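Local coordinates for protein L-lysine 6-oxidase (Marinomonas mediterranea, PDB 3WEU) that oxidises the side-chain amine of free L-lysine with a cysteine tryptophylquinone cofactor, releasing ammonium and the hydrogen peroxide that makes it antibacterial, at residues 584-589 / 610-615; 627-632 / 648-653. All coordinates share one frame; numbering follows the deposited sequence.

Contact 1. Residues 584-589 / 610-615; sequences QSPWDV and INYARG. With EDO (1,2-ethanediol), chain J.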
loop_
_atom_site.group_PDB
_atom_site.type_symbol
_atom_site.label_atom_id
_atom_site.label_comp_id
_atom_site.label_asym_id
_atom_site.label_seq_id
_atom_site.Cartn_x
_atom_site.Cartn_y
_atom_site.Cartn_z
ATOM N N GLN A 584 -10.134 -30.304 2.264
ATOM C CA GLN A 584 -8.896 -29.871 1.630
ATOM C C GLN A 584 -8.345 -28.564 2.153
ATOM O O GLN A 584 -7.182 -28.252 1.937
ATOM C CB GLN A 584 -9.064 -29.793 0.099
ATOM C CG GLN A 584 -8.016 -30.584 -0.616
ATOM C CD GLN A 584 -8.339 -32.097 -0.628
ATOM O OE1 GLN A 584 -9.121 -32.612 0.170
ATOM N NE2 GLN A 584 -7.649 -32.799 -1.482
ATOM N N SER A 585 -9.170 -27.817 2.855
ATOM C CA SER A 585 -8.819 -26.501 3.346
ATOM C C SER A 585 -9.698 -26.293 4.584
ATOM O O SER A 585 -10.772 -25.723 4.519
ATOM C CB SER A 585 -9.064 -25.432 2.307
ATOM O OG SER A 585 -8.486 -24.252 2.787
ATOM N N PRO A 586 -9.301 -26.920 5.697
ATOM C CA PRO A 586 -10.132 -26.941 6.891
ATOM C C PRO A 586 -10.379 -25.564 7.437
ATOM O O PRO A 586 -9.593 -24.616 7.163
ATOM C CB PRO A 586 -9.283 -27.750 7.900
ATOM C CG PRO A 586 -8.435 -28.570 7.055
ATOM C CD PRO A 586 -8.070 -27.709 5.879
ATOM N N TRP A 587 -11.444 -25.421 8.188
ATOM C CA TRP A 587 -11.820 -24.128 8.756
ATOM C C TRP A 587 -12.094 -24.162 10.217
ATOM O O TRP A 587 -11.552 -23.316 10.959
ATOM C CB TRP A 587 -12.977 -23.542 7.965
ATOM C CG TRP A 587 -13.180 -22.086 8.132
ATOM C CD1 TRP A 587 -14.315 -21.438 8.553
ATOM C CD2 TRP A 587 -12.230 -21.069 7.820
ATOM N NE1 TRP A 587 -14.098 -20.099 8.529
ATOM C CE2 TRP A 587 -12.833 -19.842 8.084
ATOM C CE3 TRP A 587 -10.933 -21.092 7.392
ATOM C CZ2 TRP A 587 -12.180 -18.641 7.903
ATOM C CZ3 TRP A 587 -10.254 -19.872 7.231
ATOM C CH2 TRP A 587 -10.893 -18.683 7.497
ATOM N N ASP A 588 -12.963 -25.086 10.659
ATOM C CA ASP A 588 -13.328 -25.195 12.064
ATOM C C ASP A 588 -12.824 -26.545 12.545
ATOM O O ASP A 588 -13.316 -27.572 12.100
ATOM C CB ASP A 588 -14.818 -25.078 12.216
ATOM C CG ASP A 588 -15.371 -23.893 11.456
ATOM O OD1 ASP A 588 -15.779 -24.035 10.290
ATOM O OD2 ASP A 588 -15.313 -22.792 12.014
ATOM N N VAL A 589 -11.801 -26.512 13.392
ATOM C CA VAL A 589 -11.049 -27.714 13.795
ATOM C C VAL A 589 -10.811 -27.742 15.277
ATOM O O VAL A 589 -10.898 -26.689 15.956
ATOM C CB VAL A 589 -9.701 -27.808 13.063
ATOM C CG1 VAL A 589 -9.896 -27.960 11.577
ATOM C CG2 VAL A 589 -8.782 -26.658 13.398
ATOM N N ILE A 610 -11.670 -24.267 16.944
ATOM C CA ILE A 610 -11.158 -22.934 16.665
ATOM C C ILE A 610 -10.855 -22.823 15.213
ATOM O O ILE A 610 -10.899 -23.771 14.472
ATOM C CB ILE A 610 -9.848 -22.619 17.463
ATOM C CG1 ILE A 610 -8.615 -23.298 16.941
ATOM C CG2 ILE A 610 -10.039 -22.842 18.928
ATOM C CD1 ILE A 610 -8.656 -24.746 16.738
ATOM N N ASN A 611 -10.535 -21.619 14.780
ATOM C CA ASN A 611 -10.236 -21.430 13.361
ATOM C C ASN A 611 -8.891 -22.043 12.939
ATOM O O ASN A 611 -7.785 -21.783 13.517
ATOM C CB ASN A 611 -10.288 -19.958 12.977
ATOM C CG ASN A 611 -9.962 -19.750 11.487
ATOM O OD1 ASN A 611 -8.858 -19.374 11.093
ATOM N ND2 ASN A 611 -10.955 -19.975 10.658
ATOM N N TYR A 612 -8.972 -22.861 11.905
ATOM C CA TYR A 612 -7.804 -23.583 11.412
ATOM C C TYR A 612 -6.618 -22.653 11.023
ATOM O O TYR A 612 -5.451 -22.993 11.188
ATOM C CB TYR A 612 -8.206 -24.404 10.177
ATOM C CG TYR A 612 -7.071 -25.082 9.440
ATOM C CD1 TYR A 612 -6.476 -26.235 9.956
ATOM C CD2 TYR A 612 -6.581 -24.584 8.254
ATOM C CE1 TYR A 612 -5.450 -26.870 9.316
ATOM C CE2 TYR A 612 -5.574 -25.218 7.602
ATOM C CZ TYR A 612 -4.991 -26.349 8.156
ATOM O OH TYR A 612 -3.958 -26.955 7.543
ATOM N N ALA A 613 -6.949 -21.547 10.366
ATOM C CA ALA A 613 -5.917 -20.640 9.862
ATOM C C ALA A 613 -5.628 -19.484 10.801
ATOM O O ALA A 613 -5.069 -18.511 10.345
ATOM C CB ALA A 613 -6.355 -20.086 8.518
ATOM N N ARG A 614 -5.947 -19.583 12.069
ATOM C CA ARG A 614 -5.832 -18.447 12.981
ATOM C C ARG A 614 -4.356 -18.005 12.939
ATOM O O ARG A 614 -3.439 -18.804 13.028
ATOM C CB ARG A 614 -6.286 -18.823 14.338
ATOM C CG ARG A 614 -5.486 -19.961 15.017
ATOM C CD ARG A 614 -6.223 -20.610 16.152
ATOM N NE ARG A 614 -5.420 -21.675 16.708
ATOM C CZ ARG A 614 -5.238 -22.869 16.139
ATOM N NH1 ARG A 614 -5.793 -23.181 14.958
ATOM N NH2 ARG A 614 -4.447 -23.776 16.768
ATOM N N GLY A 615 -4.158 -16.700 12.849
ATOM C CA GLY A 615 -2.844 -16.137 12.813
ATOM C C GLY A 615 -2.322 -15.803 11.430
ATOM O O GLY A 615 -1.410 -14.994 11.285
HETATM C C1 EDO J . -14.031 -16.699 11.034
HETATM O O1 EDO J . -13.060 -17.732 10.895
HETATM C C2 EDO J . -15.391 -17.382 10.845
HETATM O O2 EDO J . -15.677 -17.550 9.439
HETATM O O HOH W 1 -13.562 -20.526 11.985
#
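N611 sets its amide upright over the W587 indole, ND2 3.0 Å above the ring plane near the centre, with the two planes 87° apart. N611 is brought there by a side chain whose CG lies anti to the backbone N (chi1 180°). A water ties the same ND2 to D588 OD2, and D588 OD1 is hydrogen-bonded to Y579 OH. At the indole edge NE1 donates in the ring plane to O2 of a 1,2-ethanediol, 3.1 Å away. This diol probably came from the crystallisation liquor, but it sits where W587, N611 and Y577 come together.

The backbones pair in a two-stranded antiparallel sheet of strands 588-590 and 609-611, joined through a connection that carries helix 596-602. V589 and I610 form its hydrogen-bonded pair, with I610 N to V589 O at 2.7 Å. One step on, Y612 N reaches W587 O at 2.8 Å, just as the chain leaves the strand in a type I turn, N611 to R614. R614 NH1 and R614 N then grip N611 O from opposite faces.

Apolar packing centres on Y612. P586 CB lies 3.9 Å from the centroid of its ring, a CH-pi contact over the face, while V589 CG2 touches Y612 CB at 4.0 Å and I610 CD1 at 3.9 Å. S585, just before P586, hydrogen-bonds through OG to the carbonyl of C516, the cysteine of the cofactor cross-link.

Contact 2. Residues 627-632 / 648-653; sequences SALAFI and TERNHE
Segments 627-632 and 648-653 run antiparallel: F631 and T648 form the one beta pair, and beyond it N651 N donates to A628 O, 2.9 Å away. Within the pair, F631 N donates to T648 O.

T648 carries the polar side-chain contact. Its hydroxyl OG1, held between the backbone N and the carbonyl carbon (chi1 60°), donates to F631 O at 2.7 Å, and T648 N donates to that oxygen from the opposite face of its plane. One carbonyl thus takes two bonds from a single residue, the N-H bond being bent, 132° at the hydrogen.

R650 passes across A628 and A630 with its methylenes: CG lies 3.5 Å from A628 O, and CB meets A630 CB at 4.0 Å. Its chain stays extended from CG to NE and runs beside L629, pointing the same way, so that NH2 comes to 3.7 Å from L629 CD2. A water in the guanidinium plane bridges NE to A630 N, and NH2 turns to the R614 carbonyl of the other contact. N651 lays its amide beside A628, ND2 3.6 Å from A628 CA; that ND2 bonds G54 O, while OD1 takes K50 NZ. The lysine also binds the carbonyls of S627, L629 and E649, drawing both segments together.

N651 is the centre of an inverse gamma turn, and the whole is the open end of a two-stranded antiparallel hairpin, 631-634 with 645-648, where paired strands give way to loop and 3-10 turns.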
loop_
_atom_site.group_PDB
_atom_site.type_symbol
_atom_site.label_atom_id
_atom_site.label_comp_id
_atom_site.label_asym_id
_atom_site.label_seq_id
_atom_site.Cartn_x
_atom_site.Cartn_y
_atom_site.Cartn_z
ATOM N N SER A 627 3.152 -23.547 5.488
ATOM C CA SER A 627 3.701 -24.742 6.031
ATOM C C SER A 627 3.616 -24.816 7.508
ATOM O O SER A 627 3.936 -25.879 8.090
ATOM C CB SER A 627 5.140 -25.026 5.564
ATOM O OG SER A 627 6.058 -24.096 6.080
ATOM N N ALA A 628 3.190 -23.727 8.154
ATOM C CA ALA A 628 3.063 -23.714 9.589
ATOM C C ALA A 628 1.763 -24.379 10.056
ATOM O O ALA A 628 1.618 -24.701 11.239
ATOM C CB ALA A 628 3.074 -22.296 10.096
ATOM N N LEU A 629 0.841 -24.588 9.133
ATOM C CA LEU A 629 -0.525 -25.064 9.510
ATOM C C LEU A 629 -0.558 -26.512 9.886
ATOM O O LEU A 629 0.355 -27.286 9.583
ATOM C CB LEU A 629 -1.563 -24.791 8.425
ATOM C CG LEU A 629 -1.701 -23.291 8.143
ATOM C CD1 LEU A 629 -2.365 -22.961 6.815
ATOM C CD2 LEU A 629 -2.473 -22.589 9.237
ATOM N N ALA A 630 -1.602 -26.878 10.622
ATOM C CA ALA A 630 -1.729 -28.198 11.171
ATOM C C ALA A 630 -2.170 -29.213 10.127
ATOM O O ALA A 630 -2.837 -28.882 9.132
ATOM C CB ALA A 630 -2.776 -28.182 12.255
ATOM N N PHE A 631 -1.895 -30.465 10.431
ATOM C CA PHE A 631 -2.523 -31.576 9.742
ATOM C C PHE A 631 -3.593 -32.116 10.653
ATOM O O PHE A 631 -3.330 -32.466 11.841
ATOM C CB PHE A 631 -1.512 -32.678 9.478
ATOM C CG PHE A 631 -0.594 -32.358 8.346
ATOM C CD1 PHE A 631 0.441 -31.447 8.517
ATOM C CD2 PHE A 631 -0.863 -32.830 7.064
ATOM C CE1 PHE A 631 1.242 -31.072 7.437
ATOM C CE2 PHE A 631 -0.057 -32.475 5.975
ATOM C CZ PHE A 631 1.013 -31.600 6.179
ATOM N N ILE A 632 -4.776 -32.208 10.108
ATOM C CA ILE A 632 -5.949 -32.723 10.852
ATOM C C ILE A 632 -5.947 -34.231 10.689
ATOM O O ILE A 632 -5.995 -34.739 9.584
ATOM C CB ILE A 632 -7.276 -32.128 10.333
ATOM C CG1 ILE A 632 -7.170 -30.625 10.181
ATOM C CG2 ILE A 632 -8.444 -32.516 11.228
ATOM C CD1 ILE A 632 -6.705 -29.845 11.420
ATOM N N THR A 648 -2.771 -31.568 14.488
ATOM C CA THR A 648 -1.468 -32.112 14.916
ATOM C C THR A 648 -0.399 -31.285 14.146
ATOM O O THR A 648 -0.664 -30.825 13.002
ATOM C CB THR A 648 -1.327 -33.629 14.538
ATOM O OG1 THR A 648 -1.426 -33.824 13.117
ATOM C CG2 THR A 648 -2.428 -34.503 15.225
ATOM N N GLU A 649 0.790 -31.168 14.736
ATOM C CA GLU A 649 1.970 -30.667 14.055
ATOM C C GLU A 649 1.862 -29.201 13.572
ATOM O O GLU A 649 2.624 -28.756 12.690
ATOM C CB GLU A 649 2.379 -31.578 12.909
ATOM C CG GLU A 649 2.711 -32.997 13.340
ATOM C CD GLU A 649 3.315 -33.802 12.208
ATOM O OE1 GLU A 649 4.483 -33.489 11.828
ATOM O OE2 GLU A 649 2.619 -34.734 11.690
ATOM N N ARG A 650 1.032 -28.411 14.246
ATOM C CA ARG A 650 0.980 -26.952 13.938
ATOM C C ARG A 650 2.262 -26.336 14.454
ATOM O O ARG A 650 2.726 -26.726 15.507
ATOM C CB ARG A 650 -0.219 -26.285 14.636
ATOM C CG ARG A 650 -0.626 -24.987 13.945
ATOM C CD ARG A 650 -1.742 -24.235 14.625
ATOM N NE ARG A 650 -2.501 -23.428 13.666
ATOM C CZ ARG A 650 -2.577 -22.089 13.625
ATOM N NH1 ARG A 650 -2.019 -21.308 14.528
ATOM N NH2 ARG A 650 -3.266 -21.535 12.661
ATOM N N ASN A 651 2.848 -25.373 13.749
ATOM C CA ASN A 651 4.110 -24.725 14.228
ATOM C C ASN A 651 3.697 -23.535 15.092
ATOM O O ASN A 651 3.711 -22.334 14.656
ATOM C CB ASN A 651 4.990 -24.335 13.075
ATOM C CG ASN A 651 5.281 -25.505 12.104
ATOM O OD1 ASN A 651 4.951 -26.621 12.327
ATOM N ND2 ASN A 651 5.951 -25.212 11.053
ATOM N N HIS A 652 3.325 -23.875 16.307
ATOM C CA HIS A 652 2.717 -22.898 17.196
ATOM C C HIS A 652 3.695 -21.766 17.500
ATOM O O HIS A 652 3.275 -20.605 17.726
ATOM C CB HIS A 652 2.327 -23.517 18.527
ATOM C CG HIS A 652 1.293 -24.573 18.414
ATOM N ND1 HIS A 652 0.026 -24.327 17.943
ATOM C CD2 HIS A 652 1.364 -25.911 18.672
ATOM C CE1 HIS A 652 -0.655 -25.462 17.959
ATOM N NE2 HIS A 652 0.136 -26.436 18.400
ATOM N N GLU A 653 4.989 -22.085 17.447
ATOM C CA GLU A 653 6.015 -21.095 17.797
ATOM C C GLU A 653 6.103 -19.910 16.850
ATOM O O GLU A 653 6.587 -18.849 17.239
ATOM C CB GLU A 653 7.374 -21.781 17.978
ATOM C CG GLU A 653 7.352 -22.582 19.284
ATOM C CD GLU A 653 8.761 -23.006 19.819
ATOM O OE1 GLU A 653 9.744 -23.080 19.044
ATOM O OE2 GLU A 653 8.902 -23.281 21.032
HETATM O O HOH W 2 -3.736 -25.134 11.819
#

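In the fold
Both contacts are partly buried, on the same side of the chain's centre, with centres 11 Å apart; each takes in the open end of a separate two-stranded antiparallel sheet, one after the other along the sequence. They touch directly: Y612 OH probably hydrogen-bonds A630 O, 2.7 Å away, and R650 NH2 is hydrogen-bonded to the carbonyls of Y612 and R614. The tyrosine therefore belongs to contact 1 through its ring and to contact 2 through its hydroxyl, and strand 631-634 packs I632 against P586, V589 and Y612. Their chemistry differs: contact 1 adds to its backbone bonds a proline and an asparagine amide over ring faces, whereas contact 2 has its carbonyls served by T648 and, from outside the segments, K50.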